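Local atomic coordinates of D-methionine-binding lipoprotein MetQ (Escherichia coli, PDB entry 4YAH), a protein that binds methionine as the substrate-binding lipoprotein of an ATP-driven permease that transports D-methionine. Residues D68-L71 with P72-L76; K89-L92 with D93-K97; L191-A194 with Q195-L198; I209-P213 with A214-I218. One frame throughout, in Å; residues are numbered along the deposited sequence.

Overall arrangement
Contacts 1 and 2 belong to the methionine pocket, whereas contacts 3 and 4 lie in the part of the fold built on the sheet that holds strands 115-117 and 196-201. Residues 68-76 and 89-97 have centres about 12 Å apart and meet directly: Tyr-69 O to Tyr-91 OH at 2.6 Å and Asn-73 ND2 to Gln-95 OE1 at 2.9 Å, both probable hydrogen bonds. Contacts 3 and 4, centres about 16 Å apart, join through leucine and isoleucine methyls, with Leu-191 CD1 3.9 Å from Leu-211 CD1. Contact 4 lies about 26 Å from contact 1, centre to centre, and the side chain of Pro-213 is about 9 Å from the ligand.

Contact 1 of 4, residues D68-L71 with P72-L76; sequences DYVL and PNEAL. With MET (methionine), chain B.
Glu-74 reaches back to Leu-71, in the first turn of helix 71-78, and to Val-70 just before it. Its CB rests 3.6 Å from Leu-71 O, and CG, set anti to its own carbonyl carbon (chi1 -63°), lies equally close to Val-70 O. The chain then runs extended, and the carboxylate divides between two aliphatic neighbours. OE1 is 3.5 Å from Leu-71 CD2, on a side chain that slants across it. OE2 comes to 3.7 Å from Val-70 CG1, the two side chains lying alongside and pointing the same way, and also forms a salt bridge with Arg-99. The helix start is capped from the loop after strand 60-66 of this type II periplasmic binding protein fold: Asp-68 OD2 accepts Leu-71 N on its syn side at 2.7 Å and Val-70 N from above the carboxylate plane at 2.8 Å. Two donors on one oxygen hold that carboxylate against turning, while Pro-72 CD packs 3.9 Å from Asp-68 OD1. Within the same loop, Tyr-69 offers a ring face to the bound methionine, whose CE sits 3.5 Å above the ring centre in a CH-pi contact. A serine in place of Tyr-69 would probably strip the methyl of this aromatic floor and leave Thr-204 without its phenolic partner. The Tyr-69 hydroxyl lies 3.3 Å from CA of the ligand and is hydrogen-bonded to Thr-204 OG1.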
loop_
_atom_site.group_PDB
_atom_site.type_symbol
_atom_site.label_atom_id
_atom_site.label_comp_id
_atom_site.label_asym_id
_atom_site.label_seq_id
_atom_site.Cartn_x
_atom_site.Cartn_y
_atom_site.Cartn_z
ATOM N N ASP A 68 -0.996 10.307 2.794
ATOM C CA ASP A 68 0.414 9.989 2.824
ATOM C C ASP A 68 0.624 8.807 3.743
ATOM O O ASP A 68 -0.299 8.387 4.451
ATOM C CB ASP A 68 1.228 11.177 3.307
ATOM C CG ASP A 68 1.187 11.320 4.823
ATOM O OD1 ASP A 68 0.097 11.619 5.343
ATOM O OD2 ASP A 68 2.228 11.115 5.484
ATOM N N TYR A 69 1.844 8.290 3.748
ATOM C CA TYR A 69 2.163 7.081 4.478
ATOM C C TYR A 69 2.940 7.341 5.770
ATOM O O TYR A 69 3.305 6.394 6.472
ATOM C CB TYR A 69 2.981 6.160 3.582
ATOM C CG TYR A 69 2.226 5.405 2.502
ATOM C CD1 TYR A 69 0.865 5.185 2.578
ATOM C CD2 TYR A 69 2.914 4.844 1.441
ATOM C CE1 TYR A 69 0.211 4.435 1.628
ATOM C CE2 TYR A 69 2.272 4.100 0.487
ATOM C CZ TYR A 69 0.942 3.892 0.576
ATOM O OH TYR A 69 0.339 3.140 -0.400
ATOM N N VAL A 70 3.193 8.609 6.081
ATOM C CA VAL A 70 3.976 8.963 7.269
ATOM C C VAL A 70 3.077 9.431 8.416
ATOM O O VAL A 70 3.156 8.919 9.544
ATOM C CB VAL A 70 5.006 10.052 6.913
ATOM C CG1 VAL A 70 5.795 10.510 8.154
ATOM C CG2 VAL A 70 5.958 9.513 5.828
ATOM N N LEU A 71 2.197 10.379 8.131
ATOM C CA LEU A 71 1.373 10.951 9.199
ATOM C C LEU A 71 0.445 9.953 9.907
ATOM O O LEU A 71 0.154 10.131 11.089
ATOM C CB LEU A 71 0.538 12.109 8.656
ATOM C CG LEU A 71 1.351 13.281 8.106
ATOM C CD1 LEU A 71 0.420 14.399 7.595
ATOM C CD2 LEU A 71 2.308 13.810 9.149
ATOM N N PRO A 72 -0.040 8.911 9.209
ATOM C CA PRO A 72 -0.932 8.026 9.978
ATOM C C PRO A 72 -0.261 7.314 11.158
ATOM O O PRO A 72 -0.911 7.100 12.196
ATOM C CB PRO A 72 -1.402 7.012 8.936
ATOM C CG PRO A 72 -1.263 7.735 7.617
ATOM C CD PRO A 72 -0.064 8.609 7.766
ATOM N N ASN A 73 1.011 6.943 11.026
ATOM C CA ASN A 73 1.696 6.316 12.147
ATOM C C ASN A 73 2.064 7.344 13.227
ATOM O O ASN A 73 2.034 7.019 14.415
ATOM C CB ASN A 73 2.934 5.555 11.674
ATOM C CG ASN A 73 2.598 4.182 11.158
ATOM O OD1 ASN A 73 1.543 3.618 11.466
ATOM N ND2 ASN A 73 3.500 3.621 10.371
ATOM N N GLU A 74 2.388 8.574 12.825
ATOM C CA GLU A 74 2.621 9.657 13.795
ATOM C C GLU A 74 1.374 9.903 14.631
ATOM O O GLU A 74 1.441 10.021 15.861
ATOM C CB GLU A 74 3.021 10.958 13.089
ATOM C CG GLU A 74 4.332 10.875 12.319
ATOM C CD GLU A 74 4.865 12.243 11.888
ATOM O OE1 GLU A 74 4.169 13.265 12.113
ATOM O OE2 GLU A 74 5.988 12.293 11.334
ATOM N N ALA A 75 0.236 9.965 13.954
ATOM C CA ALA A 75 -1.039 10.231 14.600
ATOM C C ALA A 75 -1.360 9.132 15.601
ATOM O O ALA A 75 -1.815 9.385 16.705
ATOM C CB ALA A 75 -2.133 10.344 13.554
ATOM N N LEU A 76 -1.125 7.899 15.196
ATOM C CA LEU A 76 -1.371 6.753 16.061
ATOM C C LEU A 76 -0.464 6.778 17.281
ATOM O O LEU A 76 -0.926 6.597 18.399
ATOM C CB LEU A 76 -1.162 5.459 15.276
ATOM C CG LEU A 76 -1.308 4.162 16.053
ATOM C CD1 LEU A 76 -2.671 4.071 16.720
ATOM C CD2 LEU A 76 -1.069 2.971 15.142
HETATM N N MET B . -1.615 -0.158 0.358
HETATM C CA MET B . -0.171 -0.105 0.130
HETATM C C MET B . 0.257 -1.327 -0.648
HETATM O O MET B . -0.118 -2.436 -0.253
HETATM C CB MET B . 0.589 -0.041 1.458
HETATM C CG MET B . 2.083 0.206 1.318
HETATM S SD MET B . 2.969 0.269 2.890
HETATM C CE MET B . 2.447 1.874 3.494
HETATM O OXT MET B . 0.992 -1.209 -1.649
#

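Contact 2 of 4, residues K89-L92 with D93-K97; sequences KPYL and DQQLK. With MET (methionine), chain B.
Lys-89 and Asp-93, one helical turn apart, slant across each other so that the ammonium group meets the carboxylate. The lysine chain is extended as far as CE and bends only at its last torsion (chi4 -72°), which brings NZ to 2.8 Å from Asp-93 OD2, on the syn lone pair of that oxygen, in a salt bridge. Tyr-91 and Gln-95 also cross at a slant, with the ring and amide planes inclined by 26°. Gln-95 CG, beside its own backbone N (chi1 -73°), comes to 3.4 Å from Tyr-91 CE2, and the bend at chi2 turns the amide back along the ring. The polar ends are engaged elsewhere, Tyr-91 OH with Tyr-69 O and Gln-95 OE1 with Asn-73. Leu-92 and Leu-96 make a looser apolar pair, CD1 of the first 4.0 Å from CD2 of the second. Helical backbone bonds, such as Asp-93 N to Lys-89 O at 2.8 Å, set the spacing of all three pairs. One face of the Tyr-91 ring carries the ligand methyl, CE of the bound methionine lying 3.6 Å above the ring centre. With Tyr-69 as a second wall, this is the aromatic end of the methionine pocket, reached by the first turn of helix 89-99.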
loop_
_atom_site.group_PDB
_atom_site.type_symbol
_atom_site.label_atom_id
_atom_site.label_comp_id
_atom_site.label_asym_id
_atom_site.label_seq_id
_atom_site.Cartn_x
_atom_site.Cartn_y
_atom_site.Cartn_z
ATOM N N LYS A 89 3.458 -5.276 6.550
ATOM C CA LYS A 89 4.351 -5.513 7.680
ATOM C C LYS A 89 5.779 -5.056 7.415
ATOM O O LYS A 89 6.416 -4.530 8.313
ATOM C CB LYS A 89 4.363 -6.994 8.102
ATOM C CG LYS A 89 5.109 -7.174 9.432
ATOM C CD LYS A 89 4.887 -8.525 10.069
ATOM C CE LYS A 89 5.708 -8.642 11.365
ATOM N NZ LYS A 89 7.171 -8.766 11.056
ATOM N N PRO A 90 6.301 -5.247 6.187
ATOM C CA PRO A 90 7.646 -4.690 6.001
ATOM C C PRO A 90 7.700 -3.188 6.286
ATOM O O PRO A 90 8.657 -2.709 6.907
ATOM C CB PRO A 90 7.948 -5.008 4.539
ATOM C CG PRO A 90 7.202 -6.268 4.286
ATOM C CD PRO A 90 5.905 -6.108 5.061
ATOM N N TYR A 91 6.680 -2.463 5.849
ATOM C CA TYR A 91 6.616 -1.028 6.080
ATOM C C TYR A 91 6.563 -0.736 7.577
ATOM O O TYR A 91 7.278 0.136 8.074
ATOM C CB TYR A 91 5.406 -0.420 5.398
ATOM C CG TYR A 91 5.412 1.084 5.464
ATOM C CD1 TYR A 91 6.065 1.827 4.485
ATOM C CD2 TYR A 91 4.794 1.768 6.507
ATOM C CE1 TYR A 91 6.084 3.216 4.523
ATOM C CE2 TYR A 91 4.811 3.150 6.553
ATOM C CZ TYR A 91 5.467 3.868 5.556
ATOM O OH TYR A 91 5.515 5.246 5.571
ATOM N N LEU A 92 5.678 -1.444 8.270
ATOM C CA LEU A 92 5.532 -1.286 9.711
ATOM C C LEU A 92 6.880 -1.500 10.406
ATOM O O LEU A 92 7.323 -0.665 11.207
ATOM C CB LEU A 92 4.490 -2.266 10.250
ATOM C CG LEU A 92 4.356 -2.297 11.777
ATOM C CD1 LEU A 92 3.961 -0.908 12.271
ATOM C CD2 LEU A 92 3.331 -3.336 12.160
ATOM N N ASP A 93 7.530 -2.617 10.098
ATOM C CA ASP A 93 8.823 -2.949 10.701
ATOM C C ASP A 93 9.873 -1.871 10.469
ATOM O O ASP A 93 10.632 -1.533 11.366
ATOM C CB ASP A 93 9.331 -4.280 10.157
ATOM C CG ASP A 93 8.478 -5.458 10.607
ATOM O OD1 ASP A 93 7.670 -5.288 11.539
ATOM O OD2 ASP A 93 8.615 -6.548 10.027
ATOM N N GLN A 94 9.900 -1.321 9.263
ATOM C CA GLN A 94 10.830 -0.256 8.929
ATOM C C GLN A 94 10.541 1.010 9.734
ATOM O O GLN A 94 11.452 1.733 10.141
ATOM C CB GLN A 94 10.757 0.025 7.426
ATOM C CG GLN A 94 11.813 0.969 6.926
ATOM C CD GLN A 94 13.188 0.358 7.023
ATOM O OE1 GLN A 94 13.373 -0.828 6.739
ATOM N NE2 GLN A 94 14.158 1.149 7.453
ATOM N N GLN A 95 9.258 1.278 9.938
ATOM C CA GLN A 95 8.812 2.422 10.734
ATOM C C GLN A 95 9.235 2.263 12.201
ATOM O O GLN A 95 9.635 3.239 12.846
ATOM C CB GLN A 95 7.293 2.580 10.634
ATOM C CG GLN A 95 6.808 3.119 9.278
ATOM C CD GLN A 95 6.782 4.613 9.238
ATOM O OE1 GLN A 95 5.874 5.242 9.785
ATOM N NE2 GLN A 95 7.766 5.204 8.579
ATOM N N LEU A 96 9.119 1.050 12.732
ATOM C CA LEU A 96 9.566 0.807 14.102
ATOM C C LEU A 96 11.058 1.105 14.222
ATOM O O LEU A 96 11.486 1.764 15.169
ATOM C CB LEU A 96 9.266 -0.630 14.543
ATOM C CG LEU A 96 7.814 -1.120 14.429
ATOM C CD1 LEU A 96 7.649 -2.430 15.165
ATOM C CD2 LEU A 96 6.811 -0.095 14.918
ATOM N N LYS A 97 11.842 0.638 13.253
ATOM C CA LYS A 97 13.289 0.864 13.254
ATOM C C LYS A 97 13.617 2.342 13.114
ATOM O O LYS A 97 14.414 2.885 13.875
ATOM C CB LYS A 97 13.976 0.087 12.119
ATOM C CG LYS A 97 14.189 -1.385 12.375
ATOM C CD LYS A 97 15.109 -1.993 11.320
ATOM C CE LYS A 97 15.514 -3.422 11.687
ATOM N NZ LYS A 97 16.558 -3.978 10.764
HETATM N N MET B . -1.615 -0.158 0.358
HETATM C CA MET B . -0.171 -0.105 0.130
HETATM C C MET B . 0.257 -1.327 -0.648
HETATM O O MET B . -0.118 -2.436 -0.253
HETATM C CB MET B . 0.589 -0.041 1.458
HETATM C CG MET B . 2.083 0.206 1.318
HETATM S SD MET B . 2.969 0.269 2.890
HETATM C CE MET B . 2.447 1.874 3.494
HETATM O OXT MET B . 0.992 -1.209 -1.649
#

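Contact 3 of 4, residues L191-A194 with Q195-L198; sequences LDDA and QIAL
Asp-193 meets both Gln-195 and Ile-196, and these two encounters make the compact half of the contact. The backbone forms a type I beta turn from Asp-193 to Ile-196, closed by Ile-196 N to Asp-193 O at 3.2 Å; the donor stands well above the carbonyl plane, not on a lone pair. Overlaid on it is an Asx turn, in which Asp-193 OD2 accepts Gln-195 N at 3.0 Å with an N-H...O angle of 162°, taken on the anti side of the oxygen and somewhat out of the carboxylate plane. The aspartate can do this because its CG stands anti to the backbone N (chi1 -177°), which swings the carboxylate over the turn. The methylene of the same side chain makes a van der Waals contact, Asp-193 CB lying 3.6 Å from Ile-196 CG1 as the two side chains cross at a slant.

The rest is looser. On the solvent side, Gln-195 bends at chi2 and lies back over the peptide of exposed Ala-194, its CD 3.9 Å from Ala-194 O, while the side chain also touches Gln-132. Elsewhere Leu-191 O and Ile-196 O stay 4.0 Å apart, and a water bridges them, donating to Leu-191 O at 2.8 Å and to Ile-196 O at 3.0 Å. Lys-120 NZ adds hydrogen bonds to Asp-193 O and Ile-196 O. The turn thus carries the chain from helix 187-190 into strand 196-201, where Ile-196 packs on Gln-132 and Ala-134 of the parallel strand 132-136, and Leu-191 lies back on Ala-199 and Ile-201.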
loop_
_atom_site.group_PDB
_atom_site.type_symbol
_atom_site.label_atom_id
_atom_site.label_comp_id
_atom_site.label_asym_id
_atom_site.label_seq_id
_atom_site.Cartn_x
_atom_site.Cartn_y
_atom_site.Cartn_z
ATOM N N LEU A 191 3.111 10.385 -13.791
ATOM C CA LEU A 191 2.840 9.802 -15.108
ATOM C C LEU A 191 2.770 10.837 -16.216
ATOM O O LEU A 191 3.034 10.520 -17.376
ATOM C CB LEU A 191 1.523 9.040 -15.100
ATOM C CG LEU A 191 1.483 7.755 -14.277
ATOM C CD1 LEU A 191 0.069 7.265 -14.168
ATOM C CD2 LEU A 191 2.393 6.676 -14.906
ATOM N N ASP A 192 2.375 12.060 -15.870
ATOM C CA ASP A 192 2.250 13.135 -16.848
ATOM C C ASP A 192 3.558 13.892 -17.062
ATOM O O ASP A 192 3.641 14.733 -17.953
ATOM C CB ASP A 192 1.169 14.141 -16.402
ATOM C CG ASP A 192 -0.230 13.528 -16.314
ATOM O OD1 ASP A 192 -0.653 12.862 -17.288
ATOM O OD2 ASP A 192 -0.929 13.743 -15.271
ATOM N N ASP A 193 4.567 13.639 -16.233
ATOM C CA ASP A 193 5.853 14.312 -16.389
ATOM C C ASP A 193 6.453 13.928 -17.744
ATOM O O ASP A 193 6.372 12.766 -18.159
ATOM C CB ASP A 193 6.812 13.946 -15.259
ATOM C CG ASP A 193 8.140 14.692 -15.352
ATOM O OD1 ASP A 193 8.282 15.747 -14.698
ATOM O OD2 ASP A 193 9.047 14.224 -16.077
ATOM N N ALA A 194 7.072 14.898 -18.413
ATOM C CA ALA A 194 7.496 14.701 -19.793
ATOM C C ALA A 194 8.513 13.589 -19.943
ATOM O O ALA A 194 8.603 12.985 -21.009
ATOM C CB ALA A 194 8.055 16.004 -20.358
ATOM N N GLN A 195 9.281 13.309 -18.899
ATOM C CA GLN A 195 10.330 12.290 -18.996
ATOM C C GLN A 195 9.995 10.941 -18.323
ATOM O O GLN A 195 10.749 9.983 -18.473
ATOM C CB GLN A 195 11.630 12.840 -18.410
ATOM C CG GLN A 195 12.192 14.041 -19.176
ATOM C CD GLN A 195 12.420 13.766 -20.665
ATOM O OE1 GLN A 195 12.766 12.652 -21.065
ATOM N NE2 GLN A 195 12.212 14.788 -21.491
ATOM N N ILE A 196 8.870 10.853 -17.610
ATOM C CA ILE A 196 8.534 9.612 -16.900
ATOM C C ILE A 196 7.785 8.642 -17.810
ATOM O O ILE A 196 6.626 8.851 -18.161
ATOM C CB ILE A 196 7.698 9.901 -15.637
ATOM C CG1 ILE A 196 8.471 10.823 -14.681
ATOM C CG2 ILE A 196 7.274 8.619 -14.962
ATOM C CD1 ILE A 196 9.679 10.231 -14.071
ATOM N N ALA A 197 8.475 7.569 -18.190
ATOM C CA ALA A 197 7.949 6.603 -19.141
ATOM C C ALA A 197 7.170 5.473 -18.501
ATOM O O ALA A 197 6.390 4.783 -19.166
ATOM C CB ALA A 197 9.103 6.021 -19.957
ATOM N N LEU A 198 7.379 5.303 -17.200
ATOM C CA LEU A 198 6.890 4.149 -16.476
ATOM C C LEU A 198 6.909 4.502 -14.997
ATOM O O LEU A 198 7.836 5.162 -14.538
ATOM C CB LEU A 198 7.775 2.937 -16.780
ATOM C CG LEU A 198 7.442 1.586 -16.164
ATOM C CD1 LEU A 198 6.128 1.053 -16.695
ATOM C CD2 LEU A 198 8.586 0.611 -16.477
HETATM O O HOH W 1 3.729 7.941 -18.209
#

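Contact 4 of 4, residues I209-P213 with A214-I218; sequences IGLTP and AKDGI
Thr-212 and Asp-216 are tied by a reciprocal pair of hydrogen bonds. Asp-216 N donates to Thr-212 O at 2.9 Å, and Asp-216 OD2 receives Thr-212 N at 3.0 Å on its anti lone pair, with an N-H...O angle of 164°. Lys-215 N adds weak bonds to Thr-212 O and OG1, the hydroxyl being held over the helix start by chi1 of 65°; Asn-264 also bonds weakly to OG1. Gly-217 N closes the last turn on Pro-213 O at 2.9 Å, where a CB on the glycine would collide with that carbonyl. Van der Waals contact comes from Leu-211, whose CD2 methyl lies 3.5 Å from the carboxylate carbon CG of Asp-216, the side chains crossing at about a right angle. Of two waters, one donates to Gly-210 O and Asp-216 OD2, the other to Pro-213 O and, weakly, Gly-217 O. Were Asp-216 an alanine, Thr-212 N would probably lose its acceptor, the Gly-210 water one anchor and the Leu-211 methyl its carboxylate neighbour. Gly-210, with positive phi, is the C-prime residue of a Schellman motif that ends the preceding helix, and Thr-212 is the N-cap of helix 213-216: a stop and a start separated by a single residue.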
loop_
_atom_site.group_PDB
_atom_site.type_symbol
_atom_site.label_atom_id
_atom_site.label_comp_id
_atom_site.label_asym_id
_atom_site.label_seq_id
_atom_site.Cartn_x
_atom_site.Cartn_y
_atom_site.Cartn_z
ATOM N N ILE A 209 -6.690 7.960 -9.411
ATOM C CA ILE A 209 -6.917 8.416 -10.781
ATOM C C ILE A 209 -7.499 7.305 -11.663
ATOM O O ILE A 209 -7.369 7.323 -12.893
ATOM C CB ILE A 209 -5.625 8.972 -11.393
ATOM C CG1 ILE A 209 -4.503 7.955 -11.310
ATOM C CG2 ILE A 209 -5.238 10.245 -10.650
ATOM C CD1 ILE A 209 -3.339 8.260 -12.252
ATOM N N GLY A 210 -8.166 6.351 -11.020
ATOM C CA GLY A 210 -9.002 5.399 -11.730
ATOM C C GLY A 210 -8.255 4.278 -12.428
ATOM O O GLY A 210 -8.783 3.652 -13.351
ATOM N N LEU A 211 -7.029 4.020 -11.983
ATOM C CA LEU A 211 -6.215 2.937 -12.524
ATOM C C LEU A 211 -6.248 1.729 -11.599
ATOM O O LEU A 211 -6.255 1.874 -10.375
ATOM C CB LEU A 211 -4.772 3.385 -12.714
ATOM C CG LEU A 211 -4.560 4.609 -13.597
ATOM C CD1 LEU A 211 -3.079 4.961 -13.647
ATOM C CD2 LEU A 211 -5.092 4.349 -14.974
ATOM N N THR A 212 -6.277 0.546 -12.195
ATOM C CA THR A 212 -6.126 -0.706 -11.455
ATOM C C THR A 212 -5.157 -1.618 -12.178
ATOM O O THR A 212 -4.979 -1.510 -13.387
ATOM C CB THR A 212 -7.446 -1.475 -11.279
ATOM O OG1 THR A 212 -7.933 -1.900 -12.559
ATOM C CG2 THR A 212 -8.481 -0.629 -10.567
ATOM N N PRO A 213 -4.519 -2.539 -11.436
ATOM C CA PRO A 213 -3.559 -3.408 -12.106
ATOM C C PRO A 213 -4.159 -4.182 -13.272
ATOM O O PRO A 213 -3.527 -4.249 -14.333
ATOM C CB PRO A 213 -3.114 -4.354 -10.975
ATOM C CG PRO A 213 -3.185 -3.482 -9.771
ATOM C CD PRO A 213 -4.438 -2.670 -9.967
ATOM N N ALA A 214 -5.348 -4.754 -13.109
ATOM C CA ALA A 214 -5.854 -5.653 -14.150
ATOM C C ALA A 214 -6.226 -4.882 -15.408
ATOM O O ALA A 214 -6.121 -5.411 -16.508
ATOM C CB ALA A 214 -7.039 -6.430 -13.665
ATOM N N LYS A 215 -6.665 -3.644 -15.247
ATOM C CA LYS A 215 -7.155 -2.877 -16.389
ATOM C C LYS A 215 -6.042 -2.097 -17.053
ATOM O O LYS A 215 -6.011 -1.978 -18.272
ATOM C CB LYS A 215 -8.264 -1.916 -15.959
ATOM C CG LYS A 215 -8.850 -1.100 -17.100
ATOM C CD LYS A 215 -9.503 -1.992 -18.148
ATOM C CE LYS A 215 -10.315 -1.179 -19.153
ATOM N NZ LYS A 215 -9.491 -0.139 -19.832
ATOM N N ASP A 216 -5.112 -1.589 -16.257
ATOM C CA ASP A 216 -4.160 -0.595 -16.745
ATOM C C ASP A 216 -2.704 -0.984 -16.563
ATOM O O ASP A 216 -1.811 -0.381 -17.174
ATOM C CB ASP A 216 -4.441 0.726 -16.045
ATOM C CG ASP A 216 -5.885 1.137 -16.175
ATOM O OD1 ASP A 216 -6.267 1.583 -17.286
ATOM O OD2 ASP A 216 -6.640 0.996 -15.187
ATOM N N GLY A 217 -2.452 -2.017 -15.763
ATOM C CA GLY A 217 -1.090 -2.428 -15.488
ATOM C C GLY A 217 -0.388 -3.007 -16.699
ATOM O O GLY A 217 -0.943 -3.829 -17.415
ATOM N N ILE A 218 0.831 -2.548 -16.939
ATOM C CA ILE A 218 1.691 -3.158 -17.946
ATOM C C ILE A 218 2.310 -4.452 -17.415
ATOM O O ILE A 218 2.588 -5.381 -18.166
ATOM C CB ILE A 218 2.784 -2.205 -18.356
ATOM C CG1 ILE A 218 2.167 -0.941 -18.970
ATOM C CG2 ILE A 218 3.729 -2.861 -19.359
ATOM C CD1 ILE A 218 3.172 0.108 -19.269
HETATM O O HOH W 2 -9.073 1.723 -15.259
HETATM O O HOH W 3 -2.581 -6.397 -15.965
#